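Putative citrate lyase, alfa subunit (Streptococcus mutans, PDB 2HJ0) is a putative citrate lyase alpha subunit of the CitF family, built around two large mixed beta-sheets packed with helices. Local coordinates at residues A[495-500]-A[506-511]; A[124-129]-A[141-146]; A[170-175]-A[226-231]. One frame throughout, in Å; residues are numbered along the deposited sequence.

Contact 1: A[495-500]-A[506-511]; sequences ALIEYR and DVVRNV
Asp506 OD2 is gripped by two groups, a salt bridge to Arg8 NH1 and a hydrogen bond from Val431 N, while the backbone of the same residue faces Ile497 across an antiparallel beta hairpin. Strands 493-498 and 504-511 form this hairpin at one end of a mixed sheet, with 504-511 its outermost strand within the chain. The segment axes approach to 4.8 Å and run 161° apart, close to fully antiparallel. Ala495 and Val508 are a hydrogen-bonded pair: Val508 N gives to Ala495 O at 3.0 Å, and Ala495 N returns the bond to Val508 O at 3.3 Å. Leu496 and Val507 form the non-hydrogen-bonded pair that follows, and at the next step Ile497 N gives to Asp506 O at 3.2 Å.

The two faces of the hairpin are packed differently. On the face of Leu496 and Val507 the side chains lie side by side and point the same way, Leu496 CD2 reaching Val507 CG1 at 3.5 Å. On the other face Ala495, Ile497, Asp506 and Val508 gather, and the main apolar contact is diagonal. Ile497 holds CG1 beside its backbone N (chi1 -78°), from where the branch runs slantwise across Val508, bringing Ile497 CD1 to 3.5 Å from Val508 CG2.

Contact 2: A[124-129]-A[141-146]; sequences SGLRDK and NPVIIR
Ser124, Leu126, Val143, Ile145 and Arg146 make a buried contact of methyl groups and backbone inside a beta-alpha-beta crossover, where the chain leaving strand 118-123 for helix 127-135 lies against the neighbouring parallel strand 143-145. The part 124-126 runs 149° from the direction of 143-146, evidence that the chain has already turned back once strand 118-123 ends. Leu126 and Val143 reach toward each other tip to tip: Leu126 CD2 lies 4.1 Å from Val143 CG1, and CD1 of the same leucine is almost as near. Val143 CG1 stands anti to its own backbone N (chi1 174°), which points this methyl at both leucine branches. Two residues on, Ile145 CG2 rests 3.7 Å from Ser124 O. Ser124 CA then sends its hydrogen to Arg146 O, a CA-H...O contact of 3.6 Å.

The polar ends turn to other partners. Ser124 OG hydrogen-bonds Gly398 N and its side chain lies about 3 Å from a bound citric acid, whereas Arg146 forms a salt bridge with Glu498. With no conventional hydrogen bond joining the two segments, their cohesion rests on methyl packing and one CH...O contact, and the stronger polar bonds of Ser124 and Arg146 tie them to neighbouring parts of the fold.

Contact 3: A[170-175]-A[226-231]; sequences PSSDAY and DYIVVV
Ile228 fills the contact almost alone, its side chain rising from strand 227-230 of the large mixed sheet into the concave side of the bend at 172-175, just past the end of the parallel strand 164-169. From CB, which points toward that bend, the side chain divides. CG2 lies 4.0 Å from Asp173 O and almost as close to Ser172 OG. CG1, set beside the backbone N (chi1 -61°), is 3.9 Å from the same Asp173 O, so both branches pack around one carbonyl oxygen. At the tip, CD1 moves on along the bend and touches backbone: it is 3.7 Å from Tyr175 C and 4.2 Å from Ala174 C.

The shape that receives the isoleucine is held by bonds within 170-175. Ser172 OG, anti to its own N (chi1 168°), donates to Asp173 O at 2.9 Å, in the carbonyl plane and on a lone pair. Asp173 OD1 accepts from Tyr175 N at 2.8 Å, closing an Asx turn, although the N-H meets the carboxylate 37° out of its plane. The other oxygen, OD2, takes bonds from Asn177 ND2 and Asn215 N.

Lys47 reaches the same bend, with NZ bonded to Tyr175 O and a cation-pi contact to the tyrosine. The second subunit lies close by: its Lys360 forms a salt bridge with Asp226, and its Gln366 packs on Tyr175.

No hydrogen bond joins the two segments. The polar bonds fix the bend, and Ile228 packs its hydrocarbon against a largely polar and backbone surface by van der Waals contact; Asp173 O is already engaged by Ser172 OG, consistent with a carbonyl that can tolerate two hydrocarbon branches beside it.

All three contacts are largely buried, and each reaches the same mixed sheet at a different place. Contacts 1 and 2 adjoin, their centres 9 Å apart, because strands 493-498 and 143-145 are neighbours: Leu496 N probably bonds Val143 O at 2.9 Å. Contact 3 stands apart, about 19 Å from contact 2 and 25 Å from contact 1 by nearest atoms, toward the other end of the sheet and beside the second subunit. It lies farthest from the chain's centre, contact 2 nearest. Chemistry follows place: the outermost strand and its neighbour in contact 1 share backbone hydrogen bonds, whereas contacts 2 and 3 have none across them, contact 2 resting on methyl packing and a CH...O contact, contact 3 on one isoleucine against a backbone bend.

Contact 1: A[495-500]-A[506-511]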
loop_
_atom_site.group_PDB
_atom_site.type_symbol
_atom_site.label_atom_id
_atom_site.label_comp_id
_atom_site.label_asym_id
_atom_site.label_seq_id
_atom_site.Cartn_x
_atom_site.Cartn_y
_atom_site.Cartn_z
ATOM N N ALA A 495 -30.866 -15.514 -0.898
ATOM C CA ALA A 495 -29.553 -14.963 -1.221
ATOM C C ALA A 495 -29.065 -15.346 -2.624
ATOM O O ALA A 495 -29.460 -16.364 -3.180
ATOM C CB ALA A 495 -28.544 -15.436 -0.182
ATOM N N LEU A 496 -28.197 -14.521 -3.186
ATOM C CA LEU A 496 -27.630 -14.799 -4.490
ATOM C C LEU A 496 -26.153 -15.178 -4.304
ATOM O O LEU A 496 -25.451 -14.596 -3.468
ATOM C CB LEU A 496 -27.743 -13.553 -5.375
ATOM C CG LEU A 496 -29.156 -12.940 -5.555
ATOM C CD1 LEU A 496 -29.078 -11.671 -6.395
ATOM C CD2 LEU A 496 -30.084 -13.948 -6.223
ATOM N N ILE A 497 -25.669 -16.165 -5.044
ATOM C CA ILE A 497 -24.253 -16.511 -4.929
ATOM C C ILE A 497 -23.563 -15.971 -6.174
ATOM O O ILE A 497 -23.810 -16.437 -7.287
ATOM C CB ILE A 497 -24.011 -18.059 -4.818
ATOM C CG1 ILE A 497 -24.306 -18.549 -3.390
ATOM C CG2 ILE A 497 -22.559 -18.387 -5.114
ATOM C CD1 ILE A 497 -25.726 -18.312 -2.926
ATOM N N GLU A 498 -22.719 -14.963 -5.977
ATOM C CA GLU A 498 -21.978 -14.366 -7.073
ATOM C C GLU A 498 -20.615 -15.044 -7.186
ATOM O O GLU A 498 -19.873 -15.110 -6.217
ATOM C CB GLU A 498 -21.766 -12.866 -6.846
ATOM C CG GLU A 498 -20.852 -12.244 -7.904
ATOM C CD GLU A 498 -20.251 -10.917 -7.477
ATOM O OE1 GLU A 498 -20.910 -9.868 -7.639
ATOM O OE2 GLU A 498 -19.110 -10.926 -6.966
ATOM N N TYR A 499 -20.305 -15.561 -8.370
ATOM C CA TYR A 499 -19.024 -16.210 -8.627
ATOM C C TYR A 499 -17.921 -15.154 -8.609
ATOM O O TYR A 499 -18.178 -13.966 -8.844
ATOM C CB TYR A 499 -19.034 -16.878 -10.000
ATOM C CG TYR A 499 -17.836 -17.760 -10.271
ATOM C CD1 TYR A 499 -17.603 -18.892 -9.497
ATOM C CD2 TYR A 499 -16.943 -17.478 -11.314
ATOM C CE1 TYR A 499 -16.522 -19.726 -9.741
ATOM C CE2 TYR A 499 -15.851 -18.314 -11.567
ATOM C CZ TYR A 499 -15.654 -19.437 -10.767
ATOM O OH TYR A 499 -14.587 -20.275 -10.984
ATOM N N ARG A 500 -16.692 -15.590 -8.363
ATOM C CA ARG A 500 -15.564 -14.672 -8.308
ATOM C C ARG A 500 -15.507 -13.664 -9.463
ATOM O O ARG A 500 -15.074 -12.526 -9.271
ATOM C CB ARG A 500 -14.241 -15.458 -8.237
ATOM C CG ARG A 500 -13.920 -16.295 -9.469
ATOM C CD ARG A 500 -12.544 -16.952 -9.357
ATOM N NE ARG A 500 -11.599 -16.045 -8.676
ATOM C CZ ARG A 500 -10.282 -16.035 -8.863
ATOM N NH1 ARG A 500 -9.717 -16.889 -9.719
ATOM N NH2 ARG A 500 -9.541 -15.157 -8.202
ATOM N N ASP A 506 -25.366 -19.541 -8.838
ATOM C CA ASP A 506 -26.498 -20.250 -8.247
ATOM C C ASP A 506 -27.275 -19.306 -7.322
ATOM O O ASP A 506 -26.983 -18.112 -7.262
ATOM C CB ASP A 506 -25.973 -21.465 -7.467
ATOM C CG ASP A 506 -27.068 -22.431 -7.047
ATOM O OD1 ASP A 506 -28.210 -22.327 -7.547
ATOM O OD2 ASP A 506 -26.773 -23.317 -6.214
ATOM N N VAL A 507 -28.274 -19.834 -6.622
ATOM C CA VAL A 507 -29.052 -19.033 -5.685
ATOM C C VAL A 507 -29.458 -19.909 -4.532
ATOM O O VAL A 507 -29.307 -21.126 -4.589
ATOM C CB VAL A 507 -30.345 -18.442 -6.304
ATOM C CG1 VAL A 507 -30.012 -17.311 -7.268
ATOM C CG2 VAL A 507 -31.123 -19.534 -6.990
ATOM N N VAL A 508 -29.976 -19.283 -3.484
ATOM C CA VAL A 508 -30.405 -20.006 -2.305
ATOM C C VAL A 508 -31.812 -19.580 -1.939
ATOM O O VAL A 508 -32.106 -18.386 -1.837
ATOM C CB VAL A 508 -29.476 -19.720 -1.120
ATOM C CG1 VAL A 508 -30.041 -20.316 0.154
ATOM C CG2 VAL A 508 -28.108 -20.297 -1.407
ATOM N N ARG A 509 -32.680 -20.564 -1.736
ATOM C CA ARG A 509 -34.065 -20.296 -1.374
ATOM C C ARG A 509 -34.285 -20.492 0.115
ATOM O O ARG A 509 -33.445 -21.075 0.805
ATOM C CB ARG A 509 -35.006 -21.199 -2.179
ATOM C CG ARG A 509 -34.999 -20.866 -3.664
ATOM C CD ARG A 509 -35.973 -21.710 -4.463
ATOM N NE ARG A 509 -36.159 -21.191 -5.821
ATOM C CZ ARG A 509 -35.248 -21.264 -6.786
ATOM N NH1 ARG A 509 -34.071 -21.839 -6.549
ATOM N NH2 ARG A 509 -35.520 -20.760 -7.984
ATOM N N ASN A 510 -35.416 -19.998 0.608
ATOM C CA ASN A 510 -35.736 -20.115 2.025
ATOM C C ASN A 510 -36.152 -21.526 2.401
ATOM O O ASN A 510 -36.543 -22.328 1.550
ATOM C CB ASN A 510 -36.841 -19.116 2.416
ATOM C CG ASN A 510 -38.153 -19.346 1.668
ATOM O OD1 ASN A 510 -38.256 -19.102 0.460
ATOM N ND2 ASN A 510 -39.163 -19.811 2.394
ATOM N N VAL A 511 -36.034 -21.824 3.687
ATOM C CA VAL A 511 -36.405 -23.124 4.216
ATOM C C VAL A 511 -37.709 -22.905 4.983
ATOM O O VAL A 511 -37.764 -22.141 5.950
ATOM C CB VAL A 511 -35.284 -23.682 5.157
ATOM C CG1 VAL A 511 -35.731 -24.952 5.854
ATOM C CG2 VAL A 511 -34.039 -23.956 4.348
#

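Contact 2: A[124-129]-A[141-146]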
loop_
_atom_site.group_PDB
_atom_site.type_symbol
_atom_site.label_atom_id
_atom_site.label_comp_id
_atom_site.label_asym_id
_atom_site.label_seq_id
_atom_site.Cartn_x
_atom_site.Cartn_y
_atom_site.Cartn_z
ATOM N N SER A 124 -18.717 -13.233 2.872
ATOM C CA SER A 124 -18.280 -14.583 2.577
ATOM C C SER A 124 -19.272 -15.574 3.163
ATOM O O SER A 124 -19.731 -16.493 2.482
ATOM C CB SER A 124 -16.878 -14.813 3.157
ATOM O OG SER A 124 -16.498 -16.179 3.083
ATOM N N GLY A 125 -19.618 -15.374 4.429
ATOM C CA GLY A 125 -20.550 -16.283 5.063
ATOM C C GLY A 125 -21.445 -15.635 6.094
ATOM O O GLY A 125 -21.323 -14.452 6.393
ATOM N N LEU A 126 -22.353 -16.413 6.651
ATOM C CA LEU A 126 -23.250 -15.866 7.643
ATOM C C LEU A 126 -23.206 -16.727 8.900
ATOM O O LEU A 126 -23.600 -16.282 9.977
ATOM C CB LEU A 126 -24.670 -15.803 7.064
ATOM C CG LEU A 126 -24.815 -15.067 5.726
ATOM C CD1 LEU A 126 -26.198 -15.309 5.166
ATOM C CD2 LEU A 126 -24.552 -13.583 5.908
ATOM N N ARG A 127 -22.701 -17.951 8.752
ATOM C CA ARG A 127 -22.593 -18.931 9.840
ATOM C C ARG A 127 -23.962 -19.351 10.356
ATOM O O ARG A 127 -24.989 -18.973 9.800
ATOM C CB ARG A 127 -21.744 -18.403 11.010
ATOM C CG ARG A 127 -20.259 -18.181 10.700
ATOM C CD ARG A 127 -19.588 -19.404 10.053
ATOM N NE ARG A 127 -18.246 -19.103 9.529
ATOM C CZ ARG A 127 -17.552 -19.910 8.726
ATOM N NH1 ARG A 127 -16.347 -19.556 8.301
ATOM N NH2 ARG A 127 -18.066 -21.074 8.339
ATOM N N ASP A 128 -23.951 -20.128 11.434
ATOM C CA ASP A 128 -25.152 -20.676 12.065
ATOM C C ASP A 128 -26.334 -19.736 12.320
ATOM O O ASP A 128 -27.350 -19.805 11.627
ATOM C CB ASP A 128 -24.755 -21.359 13.380
ATOM C CG ASP A 128 -23.654 -22.409 13.194
ATOM O OD1 ASP A 128 -23.837 -23.348 12.376
ATOM O OD2 ASP A 128 -22.607 -22.304 13.873
ATOM N N LYS A 129 -26.199 -18.875 13.325
ATOM C CA LYS A 129 -27.254 -17.943 13.717
ATOM C C LYS A 129 -27.754 -16.971 12.645
ATOM O O LYS A 129 -28.923 -17.026 12.256
ATOM C CB LYS A 129 -26.810 -17.161 14.956
ATOM C CG LYS A 129 -26.271 -18.055 16.054
ATOM C CD LYS A 129 -26.366 -17.408 17.422
ATOM C CE LYS A 129 -25.911 -18.386 18.497
ATOM N NZ LYS A 129 -26.591 -19.715 18.348
ATOM N N ASN A 141 -34.541 -8.181 0.874
ATOM C CA ASN A 141 -33.574 -8.301 -0.210
ATOM C C ASN A 141 -32.695 -9.539 -0.008
ATOM O O ASN A 141 -32.525 -10.019 1.117
ATOM C CB ASN A 141 -32.706 -7.043 -0.262
ATOM C CG ASN A 141 -33.344 -5.938 -1.057
ATOM O OD1 ASN A 141 -32.948 -4.775 -0.957
ATOM N ND2 ASN A 141 -34.333 -6.295 -1.869
ATOM N N PRO A 142 -32.140 -10.085 -1.101
ATOM C CA PRO A 142 -31.278 -11.271 -1.005
ATOM C C PRO A 142 -29.869 -10.912 -0.537
ATOM O O PRO A 142 -29.316 -9.881 -0.935
ATOM C CB PRO A 142 -31.254 -11.819 -2.442
ATOM C CG PRO A 142 -32.449 -11.205 -3.102
ATOM C CD PRO A 142 -32.499 -9.814 -2.501
ATOM N N VAL A 143 -29.290 -11.756 0.306
ATOM C CA VAL A 143 -27.931 -11.522 0.771
ATOM C C VAL A 143 -27.029 -11.821 -0.419
ATOM O O VAL A 143 -27.219 -12.834 -1.089
ATOM C CB VAL A 143 -27.560 -12.479 1.922
ATOM C CG1 VAL A 143 -26.091 -12.307 2.282
ATOM C CG2 VAL A 143 -28.443 -12.216 3.129
ATOM N N ILE A 144 -26.072 -10.947 -0.711
ATOM C CA ILE A 144 -25.159 -11.190 -1.834
ATOM C C ILE A 144 -23.885 -11.864 -1.327
ATOM O O ILE A 144 -23.093 -11.260 -0.606
ATOM C CB ILE A 144 -24.738 -9.882 -2.541
ATOM C CG1 ILE A 144 -25.963 -9.170 -3.123
ATOM C CG2 ILE A 144 -23.735 -10.194 -3.655
ATOM C CD1 ILE A 144 -26.704 -9.975 -4.158
ATOM N N ILE A 145 -23.670 -13.113 -1.691
ATOM C CA ILE A 145 -22.464 -13.762 -1.224
ATOM C C ILE A 145 -21.391 -13.711 -2.283
ATOM O O ILE A 145 -21.638 -14.008 -3.450
ATOM C CB ILE A 145 -22.729 -15.210 -0.834
ATOM C CG1 ILE A 145 -23.406 -15.238 0.530
ATOM C CG2 ILE A 145 -21.431 -15.988 -0.792
ATOM C CD1 ILE A 145 -24.016 -16.530 0.826
ATOM N N ARG A 146 -20.199 -13.313 -1.865
ATOM C CA ARG A 146 -19.060 -13.225 -2.765
ATOM C C ARG A 146 -17.861 -13.916 -2.111
ATOM O O ARG A 146 -17.763 -13.949 -0.891
ATOM C CB ARG A 146 -18.699 -11.763 -3.012
ATOM C CG ARG A 146 -19.799 -10.885 -3.563
ATOM C CD ARG A 146 -19.177 -9.564 -4.028
ATOM N NE ARG A 146 -20.028 -8.848 -4.962
ATOM C CZ ARG A 146 -21.003 -8.022 -4.604
ATOM N NH1 ARG A 146 -21.733 -7.437 -5.534
ATOM N NH2 ARG A 146 -21.236 -7.757 -3.326
#

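Contact 3: A[170-175]-A[226-231]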
loop_
_atom_site.group_PDB
_atom_site.type_symbol
_atom_site.label_atom_id
_atom_site.label_comp_id
_atom_site.label_asym_id
_atom_site.label_seq_id
_atom_site.Cartn_x
_atom_site.Cartn_y
_atom_site.Cartn_z
ATOM N N PRO A 170 -6.029 -3.851 16.606
ATOM C CA PRO A 170 -5.481 -4.056 17.947
ATOM C C PRO A 170 -4.511 -2.970 18.414
ATOM O O PRO A 170 -4.158 -2.915 19.593
ATOM C CB PRO A 170 -4.839 -5.443 17.857
ATOM C CG PRO A 170 -4.544 -5.609 16.413
ATOM C CD PRO A 170 -5.778 -5.021 15.753
ATOM N N SER A 171 -4.064 -2.123 17.491
ATOM C CA SER A 171 -3.169 -1.012 17.836
ATOM C C SER A 171 -3.246 0.078 16.770
ATOM O O SER A 171 -3.483 -0.205 15.596
ATOM C CB SER A 171 -1.711 -1.488 18.009
ATOM O OG SER A 171 -1.164 -2.047 16.830
ATOM N N SER A 172 -3.050 1.323 17.188
ATOM C CA SER A 172 -3.109 2.454 16.272
ATOM C C SER A 172 -2.674 3.742 16.969
ATOM O O SER A 172 -2.854 3.877 18.178
ATOM C CB SER A 172 -4.541 2.612 15.765
ATOM O OG SER A 172 -4.712 3.843 15.086
ATOM N N ASP A 173 -2.078 4.677 16.236
ATOM C CA ASP A 173 -1.713 5.942 16.868
ATOM C C ASP A 173 -2.906 6.865 16.685
ATOM O O ASP A 173 -3.928 6.452 16.144
ATOM C CB ASP A 173 -0.454 6.573 16.253
ATOM C CG ASP A 173 -0.480 6.602 14.737
ATOM O OD1 ASP A 173 -1.561 6.883 14.159
ATOM O OD2 ASP A 173 0.600 6.360 14.134
ATOM N N ALA A 174 -2.776 8.106 17.129
ATOM C CA ALA A 174 -3.867 9.052 17.021
ATOM C C ALA A 174 -3.904 9.693 15.656
ATOM O O ALA A 174 -4.452 10.778 15.481
ATOM C CB ALA A 174 -3.751 10.116 18.090
ATOM N N TYR A 175 -3.325 9.027 14.675
ATOM C CA TYR A 175 -3.348 9.578 13.335
ATOM C C TYR A 175 -3.791 8.539 12.320
ATOM O O TYR A 175 -3.990 8.872 11.152
ATOM C CB TYR A 175 -1.971 10.130 12.970
ATOM C CG TYR A 175 -2.029 11.436 12.211
ATOM C CD1 TYR A 175 -2.793 12.506 12.683
ATOM C CD2 TYR A 175 -1.284 11.625 11.055
ATOM C CE1 TYR A 175 -2.804 13.730 12.031
ATOM C CE2 TYR A 175 -1.295 12.852 10.393
ATOM C CZ TYR A 175 -2.054 13.901 10.894
ATOM O OH TYR A 175 -2.031 15.129 10.269
ATOM N N ASP A 226 -9.583 8.220 8.526
ATOM C CA ASP A 226 -10.157 9.529 8.769
ATOM C C ASP A 226 -10.296 9.807 10.251
ATOM O O ASP A 226 -9.975 10.896 10.721
ATOM C CB ASP A 226 -11.525 9.655 8.076
ATOM C CG ASP A 226 -11.413 9.612 6.561
ATOM O OD1 ASP A 226 -11.025 10.636 5.951
ATOM O OD2 ASP A 226 -11.697 8.542 5.980
ATOM N N TYR A 227 -10.757 8.810 10.993
ATOM C CA TYR A 227 -10.966 8.981 12.425
ATOM C C TYR A 227 -10.530 7.764 13.227
ATOM O O TYR A 227 -10.556 6.628 12.736
ATOM C CB TYR A 227 -12.448 9.262 12.692
ATOM C CG TYR A 227 -12.950 10.554 12.090
ATOM C CD1 TYR A 227 -12.496 11.779 12.561
ATOM C CD2 TYR A 227 -13.895 10.556 11.064
ATOM C CE1 TYR A 227 -12.973 12.986 12.031
ATOM C CE2 TYR A 227 -14.382 11.766 10.521
ATOM C CZ TYR A 227 -13.911 12.976 11.020
ATOM O OH TYR A 227 -14.379 14.170 10.532
ATOM N N ILE A 228 -10.113 8.017 14.461
ATOM C CA ILE A 228 -9.691 6.954 15.345
ATOM C C ILE A 228 -10.474 7.066 16.634
ATOM O O ILE A 228 -10.594 8.146 17.206
ATOM C CB ILE A 228 -8.203 7.033 15.688
ATOM C CG1 ILE A 228 -7.358 6.920 14.422
ATOM C CG2 ILE A 228 -7.847 5.915 16.638
ATOM C CD1 ILE A 228 -7.247 8.202 13.633
ATOM N N VAL A 229 -11.034 5.951 17.077
ATOM C CA VAL A 229 -11.789 5.945 18.307
ATOM C C VAL A 229 -11.249 4.848 19.195
ATOM O O VAL A 229 -11.031 3.721 18.751
ATOM C CB VAL A 229 -13.285 5.707 18.047
ATOM C CG1 VAL A 229 -13.456 4.494 17.169
ATOM C CG2 VAL A 229 -14.021 5.510 19.362
ATOM N N VAL A 230 -11.025 5.184 20.455
ATOM C CA VAL A 230 -10.512 4.226 21.412
ATOM C C VAL A 230 -11.633 3.672 22.277
ATOM O O VAL A 230 -12.478 4.423 22.736
ATOM C CB VAL A 230 -9.481 4.895 22.325
ATOM C CG1 VAL A 230 -9.093 3.941 23.433
ATOM C CG2 VAL A 230 -8.253 5.301 21.519
ATOM N N VAL A 231 -11.640 2.362 22.497
ATOM C CA VAL A 231 -12.662 1.739 23.341
ATOM C C VAL A 231 -12.010 0.778 24.335
ATOM O O VAL A 231 -10.835 0.438 24.196
ATOM C CB VAL A 231 -13.697 0.958 22.506
ATOM C CG1 VAL A 231 -14.530 1.928 21.691
ATOM C CG2 VAL A 231 -12.990 -0.043 21.595
#